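Local structure of putative baseplate protein (Unidentified phage, 2FSD) at residues 65-70 with 78-83; 109-114 with 131-136. The protein probably binds a receptor on the Lactococcus lactis cell surface through its head domain, as the receptor-binding protein of phage bIL170. All blocks are in the same frame, centred on the assembly; numbering follows the deposited sequence.

Contact 1: 65-70 with 78-83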
loop_
_atom_site.group_PDB
_atom_site.type_symbol
_atom_site.label_atom_id
_atom_site.label_comp_id
_atom_site.label_asym_id
_atom_site.label_seq_id
_atom_site.Cartn_x
_atom_site.Cartn_y
_atom_site.Cartn_z
ATOM N N ASN A 65 -7.643 -5.292 -9.154
ATOM C CA ASN A 65 -7.087 -5.085 -10.469
ATOM C C ASN A 65 -8.091 -4.356 -11.387
ATOM O O ASN A 65 -9.150 -4.888 -11.726
ATOM C CB ASN A 65 -6.626 -6.427 -11.060
ATOM C CG ASN A 65 -5.791 -6.253 -12.290
ATOM O OD1 ASN A 65 -6.298 -5.880 -13.341
ATOM N ND2 ASN A 65 -4.497 -6.498 -12.168
ATOM N N SER A 66 -7.732 -3.122 -11.740
ATOM C CA SER A 66 -8.503 -2.261 -12.622
ATOM C C SER A 66 -9.956 -2.188 -12.188
ATOM O O SER A 66 -10.864 -2.472 -12.957
ATOM C CB SER A 66 -8.387 -2.723 -14.080
ATOM O OG SER A 66 -7.068 -2.559 -14.574
ATOM N N ILE A 67 -10.169 -1.795 -10.940
ATOM C CA ILE A 67 -11.520 -1.653 -10.421
ATOM C C ILE A 67 -11.998 -0.223 -10.666
ATOM O O ILE A 67 -11.405 0.713 -10.146
ATOM C CB ILE A 67 -11.591 -1.973 -8.941
ATOM C CG1 ILE A 67 -11.126 -3.417 -8.706
ATOM C CG2 ILE A 67 -13.029 -1.793 -8.439
ATOM C CD1 ILE A 67 -10.674 -3.693 -7.284
ATOM N N PRO A 68 -13.074 -0.054 -11.459
ATOM C CA PRO A 68 -13.604 1.287 -11.672
ATOM C C PRO A 68 -14.265 1.836 -10.407
ATOM O O PRO A 68 -15.201 1.228 -9.899
ATOM C CB PRO A 68 -14.645 1.082 -12.789
ATOM C CG PRO A 68 -14.444 -0.329 -13.302
ATOM C CD PRO A 68 -13.875 -1.072 -12.163
ATOM N N VAL A 69 -13.776 2.973 -9.908
ATOM C CA VAL A 69 -14.363 3.624 -8.721
ATOM C C VAL A 69 -15.004 5.008 -9.005
ATOM O O VAL A 69 -14.710 5.647 -10.019
ATOM C CB VAL A 69 -13.322 3.736 -7.562
ATOM C CG1 VAL A 69 -13.007 2.327 -6.997
ATOM C CG2 VAL A 69 -12.016 4.456 -8.021
ATOM N N PRO A 70 -15.925 5.455 -8.121
ATOM C CA PRO A 70 -16.460 6.828 -8.189
ATOM C C PRO A 70 -15.398 7.934 -8.037
ATOM O O PRO A 70 -14.338 7.726 -7.396
ATOM C CB PRO A 70 -17.429 6.893 -7.010
ATOM C CG PRO A 70 -17.729 5.468 -6.642
ATOM C CD PRO A 70 -16.554 4.657 -7.048
ATOM N N VAL A 78 -14.131 6.980 -0.718
ATOM C CA VAL A 78 -15.188 6.328 -1.459
ATOM C C VAL A 78 -15.147 4.821 -1.152
ATOM O O VAL A 78 -14.089 4.190 -1.307
ATOM C CB VAL A 78 -14.999 6.596 -2.956
ATOM C CG1 VAL A 78 -15.762 5.624 -3.779
ATOM C CG2 VAL A 78 -15.430 8.040 -3.290
ATOM N N PRO A 79 -16.287 4.241 -0.704
ATOM C CA PRO A 79 -16.374 2.779 -0.533
ATOM C C PRO A 79 -16.201 2.006 -1.826
ATOM O O PRO A 79 -16.646 2.455 -2.894
ATOM C CB PRO A 79 -17.780 2.561 0.039
ATOM C CG PRO A 79 -18.205 3.880 0.570
ATOM C CD PRO A 79 -17.539 4.906 -0.290
ATOM N N VAL A 80 -15.530 0.859 -1.736
ATOM C CA VAL A 80 -15.240 0.034 -2.917
ATOM C C VAL A 80 -15.876 -1.349 -2.777
ATOM O O VAL A 80 -16.690 -1.745 -3.615
ATOM C CB VAL A 80 -13.715 -0.099 -3.162
ATOM C CG1 VAL A 80 -13.433 -0.817 -4.499
ATOM C CG2 VAL A 80 -13.058 1.278 -3.143
ATOM N N GLY A 81 -15.510 -2.080 -1.727
ATOM C CA GLY A 81 -16.067 -3.412 -1.508
ATOM C C GLY A 81 -16.220 -3.788 -0.051
ATOM O O GLY A 81 -15.763 -3.068 0.831
ATOM N N THR A 82 -16.906 -4.902 0.195
ATOM C CA THR A 82 -17.048 -5.448 1.541
ATOM C C THR A 82 -16.703 -6.950 1.540
ATOM O O THR A 82 -16.867 -7.649 0.526
ATOM C CB THR A 82 -18.493 -5.248 2.126
ATOM O OG1 THR A 82 -19.469 -5.781 1.226
ATOM C CG2 THR A 82 -18.799 -3.779 2.387
ATOM N N PHE A 83 -16.237 -7.449 2.678
ATOM C CA PHE A 83 -15.912 -8.880 2.777
ATOM C C PHE A 83 -17.181 -9.709 3.015
ATOM O O PHE A 83 -18.033 -9.330 3.836
ATOM C CB PHE A 83 -14.901 -9.132 3.888
ATOM C CG PHE A 83 -13.590 -8.432 3.676
ATOM C CD1 PHE A 83 -12.671 -8.924 2.749
ATOM C CD2 PHE A 83 -13.273 -7.268 4.392
ATOM C CE1 PHE A 83 -11.462 -8.276 2.529
ATOM C CE2 PHE A 83 -12.052 -6.621 4.184
ATOM C CZ PHE A 83 -11.150 -7.123 3.255
#
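Ile67 opens the contact, its CG2 methyl reaching Val80 CG1 at 4.1 Å. With chi1 at -60°, CG2 is anti to the backbone N and points at Val80, while CG1 swings to the other side, beside the N. The chain has just turned a corner at Ser66, where Ser66 and Ile67 both face Ile133 in a G1 beta bulge, and Ile67 points inward from there. Val69 comes next on the same side: its CG1 lies 4.0 Å from Val80 CG2 and equally near Val80 CG1, so it sits against both branches of the valine fork. No hydrogen bond joins the two segments, and Val69 CA and Val80 CA are 6.9 Å apart. Strand 59-68 and the residues that follow it here meet strand 77-82, which is not its neighbour in the antiparallel barrel sheet; Ile67, Val69 and Val80 pack in the barrel interior. Val80 shares a classic beta bulge with Gly81, both opposite Ile118, and both Val69 and Val80 also lean on Val120 of strand 117-121. At Pro70 the partner changes to Val78, and this pair is partly exposed. The pyrrolidine ring meets a single methyl, with Val78 CG1 3.5 Å from Pro70 CG and likewise from Pro70 CD, closer than usual van der Waals contact. Val78 CG1 is turned to the ring because chi1 is 162°, which sends CG2 off beside the backbone N.

Contact 2: 109-114 with 131-136; sequences SLINMS and KTISFA
Ile111 sets its CG2 methyl over one face of the Phe135 ring, while CG1 and CD1, on that same side of the plane, lie beyond the rim near Phe135 CG and CD2. The evidence is clearest for CG2: it stands 4.2 Å from the ring centroid and 16° off the ring normal, a CH-pi contact displaced toward the rim. CD1 comes down nearer the root of the ring, 3.6 Å from Phe135 CD2 and 3.7 Å from Phe135 CG. Between them, CG1 rests against Phe135 CB at 3.8 Å, so the isoleucine follows the CB-CG end of the phenylalanine. Its bent chain explains this reach, since chi2 of -68° brings CD1 toward Phe135 CG and CD2 rather than extending it away. The contact belongs to the core of the antiparallel barrel, where strand 94-102 separates 105-114 from 132-140 in the sheet. Ile111 CA and Phe135 CA are nevertheless 7.7 Å apart, less than two strand spacings of a flat sheet, as expected where the sheet curls. Two residues before Phe135, on the same inward side of its strand, Ile133 adds a looser apolar contact: its CD1 is 4.3 Å from Ile111 CD1. Phe135 also packs on Ile118 and on Ser97 of the second subunit, whose OG accepts a hydrogen bond from the backbone N of Ala136, placing this strand at the subunit interface.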
loop_
_atom_site.group_PDB
_atom_site.type_symbol
_atom_site.label_atom_id
_atom_site.label_comp_id
_atom_site.label_asym_id
_atom_site.label_seq_id
_atom_site.Cartn_x
_atom_site.Cartn_y
_atom_site.Cartn_z
ATOM N N SER A 109 -3.032 6.472 -5.260
ATOM C CA SER A 109 -4.248 6.302 -4.460
ATOM C C SER A 109 -3.886 5.816 -3.068
ATOM O O SER A 109 -2.802 5.276 -2.846
ATOM C CB SER A 109 -5.243 5.339 -5.133
ATOM O OG SER A 109 -4.874 3.977 -4.993
ATOM N N LEU A 110 -4.807 6.033 -2.135
ATOM C CA LEU A 110 -4.733 5.477 -0.801
ATOM C C LEU A 110 -5.759 4.348 -0.707
ATOM O O LEU A 110 -6.888 4.503 -1.167
ATOM C CB LEU A 110 -5.028 6.568 0.240
ATOM C CG LEU A 110 -5.115 6.150 1.713
ATOM C CD1 LEU A 110 -4.607 7.258 2.608
ATOM C CD2 LEU A 110 -6.547 5.772 2.107
ATOM N N ILE A 111 -5.352 3.224 -0.114
ATOM C CA ILE A 111 -6.229 2.069 0.102
ATOM C C ILE A 111 -6.556 1.906 1.581
ATOM O O ILE A 111 -5.672 1.706 2.406
ATOM C CB ILE A 111 -5.593 0.759 -0.398
ATOM C CG1 ILE A 111 -5.191 0.881 -1.877
ATOM C CG2 ILE A 111 -6.558 -0.414 -0.179
ATOM C CD1 ILE A 111 -6.374 0.984 -2.874
ATOM N N ASN A 112 -7.839 1.987 1.903
ATOM C CA ASN A 112 -8.327 1.850 3.283
ATOM C C ASN A 112 -8.817 0.407 3.555
ATOM O O ASN A 112 -9.774 -0.066 2.937
ATOM C CB ASN A 112 -9.451 2.879 3.506
ATOM C CG ASN A 112 -9.855 3.013 4.955
ATOM O OD1 ASN A 112 -10.164 2.026 5.632
ATOM N ND2 ASN A 112 -9.859 4.246 5.443
ATOM N N MET A 113 -8.124 -0.282 4.466
ATOM C CA MET A 113 -8.460 -1.654 4.856
ATOM C C MET A 113 -9.002 -1.651 6.287
ATOM O O MET A 113 -8.447 -0.986 7.157
ATOM C CB MET A 113 -7.227 -2.559 4.746
ATOM C CG MET A 113 -7.389 -3.948 5.348
ATOM S SD MET A 113 -8.567 -5.035 4.496
ATOM C CE MET A 113 -8.659 -6.381 5.676
ATOM N N SER A 114 -10.100 -2.375 6.508
ATOM C CA SER A 114 -10.707 -2.527 7.834
ATOM C C SER A 114 -11.644 -3.735 7.843
ATOM O O SER A 114 -11.834 -4.386 6.800
ATOM C CB SER A 114 -11.461 -1.255 8.232
ATOM O OG SER A 114 -12.495 -0.952 7.316
ATOM N N LYS A 131 -11.435 6.946 -12.700
ATOM C CA LYS A 131 -10.267 6.118 -12.432
ATOM C C LYS A 131 -10.638 4.649 -12.181
ATOM O O LYS A 131 -11.753 4.344 -11.746
ATOM C CB LYS A 131 -9.479 6.690 -11.249
ATOM C CG LYS A 131 -9.043 8.178 -11.409
ATOM C CD LYS A 131 -8.144 8.391 -12.613
ATOM C CE LYS A 131 -7.728 9.821 -12.777
ATOM N NZ LYS A 131 -6.661 9.971 -13.835
ATOM N N THR A 132 -9.705 3.751 -12.517
ATOM C CA THR A 132 -9.741 2.357 -12.069
ATOM C C THR A 132 -8.637 2.232 -11.036
ATOM O O THR A 132 -7.609 2.901 -11.156
ATOM C CB THR A 132 -9.464 1.330 -13.216
ATOM O OG1 THR A 132 -8.256 1.688 -13.906
ATOM C CG2 THR A 132 -10.600 1.271 -14.209
ATOM N N ILE A 133 -8.830 1.387 -10.029
ATOM C CA ILE A 133 -7.773 1.153 -9.024
ATOM C C ILE A 133 -7.204 -0.283 -9.029
ATOM O O ILE A 133 -7.918 -1.257 -9.259
ATOM C CB ILE A 133 -8.232 1.545 -7.574
ATOM C CG1 ILE A 133 -9.409 0.680 -7.105
ATOM C CG2 ILE A 133 -8.603 3.024 -7.531
ATOM C CD1 ILE A 133 -9.698 0.792 -5.628
ATOM N N SER A 134 -5.901 -0.363 -8.786
ATOM C CA SER A 134 -5.186 -1.604 -8.593
ATOM C C SER A 134 -4.379 -1.511 -7.298
ATOM O O SER A 134 -3.819 -0.456 -6.960
ATOM C CB SER A 134 -4.244 -1.894 -9.774
ATOM O OG SER A 134 -4.954 -2.146 -10.984
ATOM N N PHE A 135 -4.338 -2.626 -6.567
ATOM C CA PHE A 135 -3.594 -2.705 -5.316
ATOM C C PHE A 135 -3.416 -4.152 -4.894
ATOM O O PHE A 135 -4.083 -5.049 -5.409
ATOM C CB PHE A 135 -4.306 -1.930 -4.200
ATOM C CG PHE A 135 -5.610 -2.550 -3.769
ATOM C CD1 PHE A 135 -5.649 -3.452 -2.705
ATOM C CD2 PHE A 135 -6.792 -2.240 -4.425
ATOM C CE1 PHE A 135 -6.847 -4.037 -2.309
ATOM C CE2 PHE A 135 -7.990 -2.816 -4.039
ATOM C CZ PHE A 135 -8.024 -3.716 -2.984
ATOM N N ALA A 136 -2.519 -4.358 -3.932
ATOM C CA ALA A 136 -2.396 -5.636 -3.249
ATOM C C ALA A 136 -1.951 -5.410 -1.801
ATOM O O ALA A 136 -1.070 -4.585 -1.508
ATOM C CB ALA A 136 -1.434 -6.561 -3.987
#

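Overall arrangement
Running from the N terminus, the chain first closes contact 1, where strand 59-68 is brought against strand 77-82 with seven residues, mostly loop, between the segments. Only afterwards does contact 2 open; its sixteen intervening residues include strand 117-121. The two are therefore in series, neither nesting nor crossing, with centres 8 Å apart. Strands 59-68 and 132-140 are neighbours in the barrel sheet and stitch the contacts together: Ile67 O to Ile133 N is 2.7 Å, and Ser66 N to Ser134 OG 3.0 Å, both probable hydrogen bonds. At the far ends, Phe83 CZ packs on Met113 SD at 3.5 Å, joining 78-83 to 109-114.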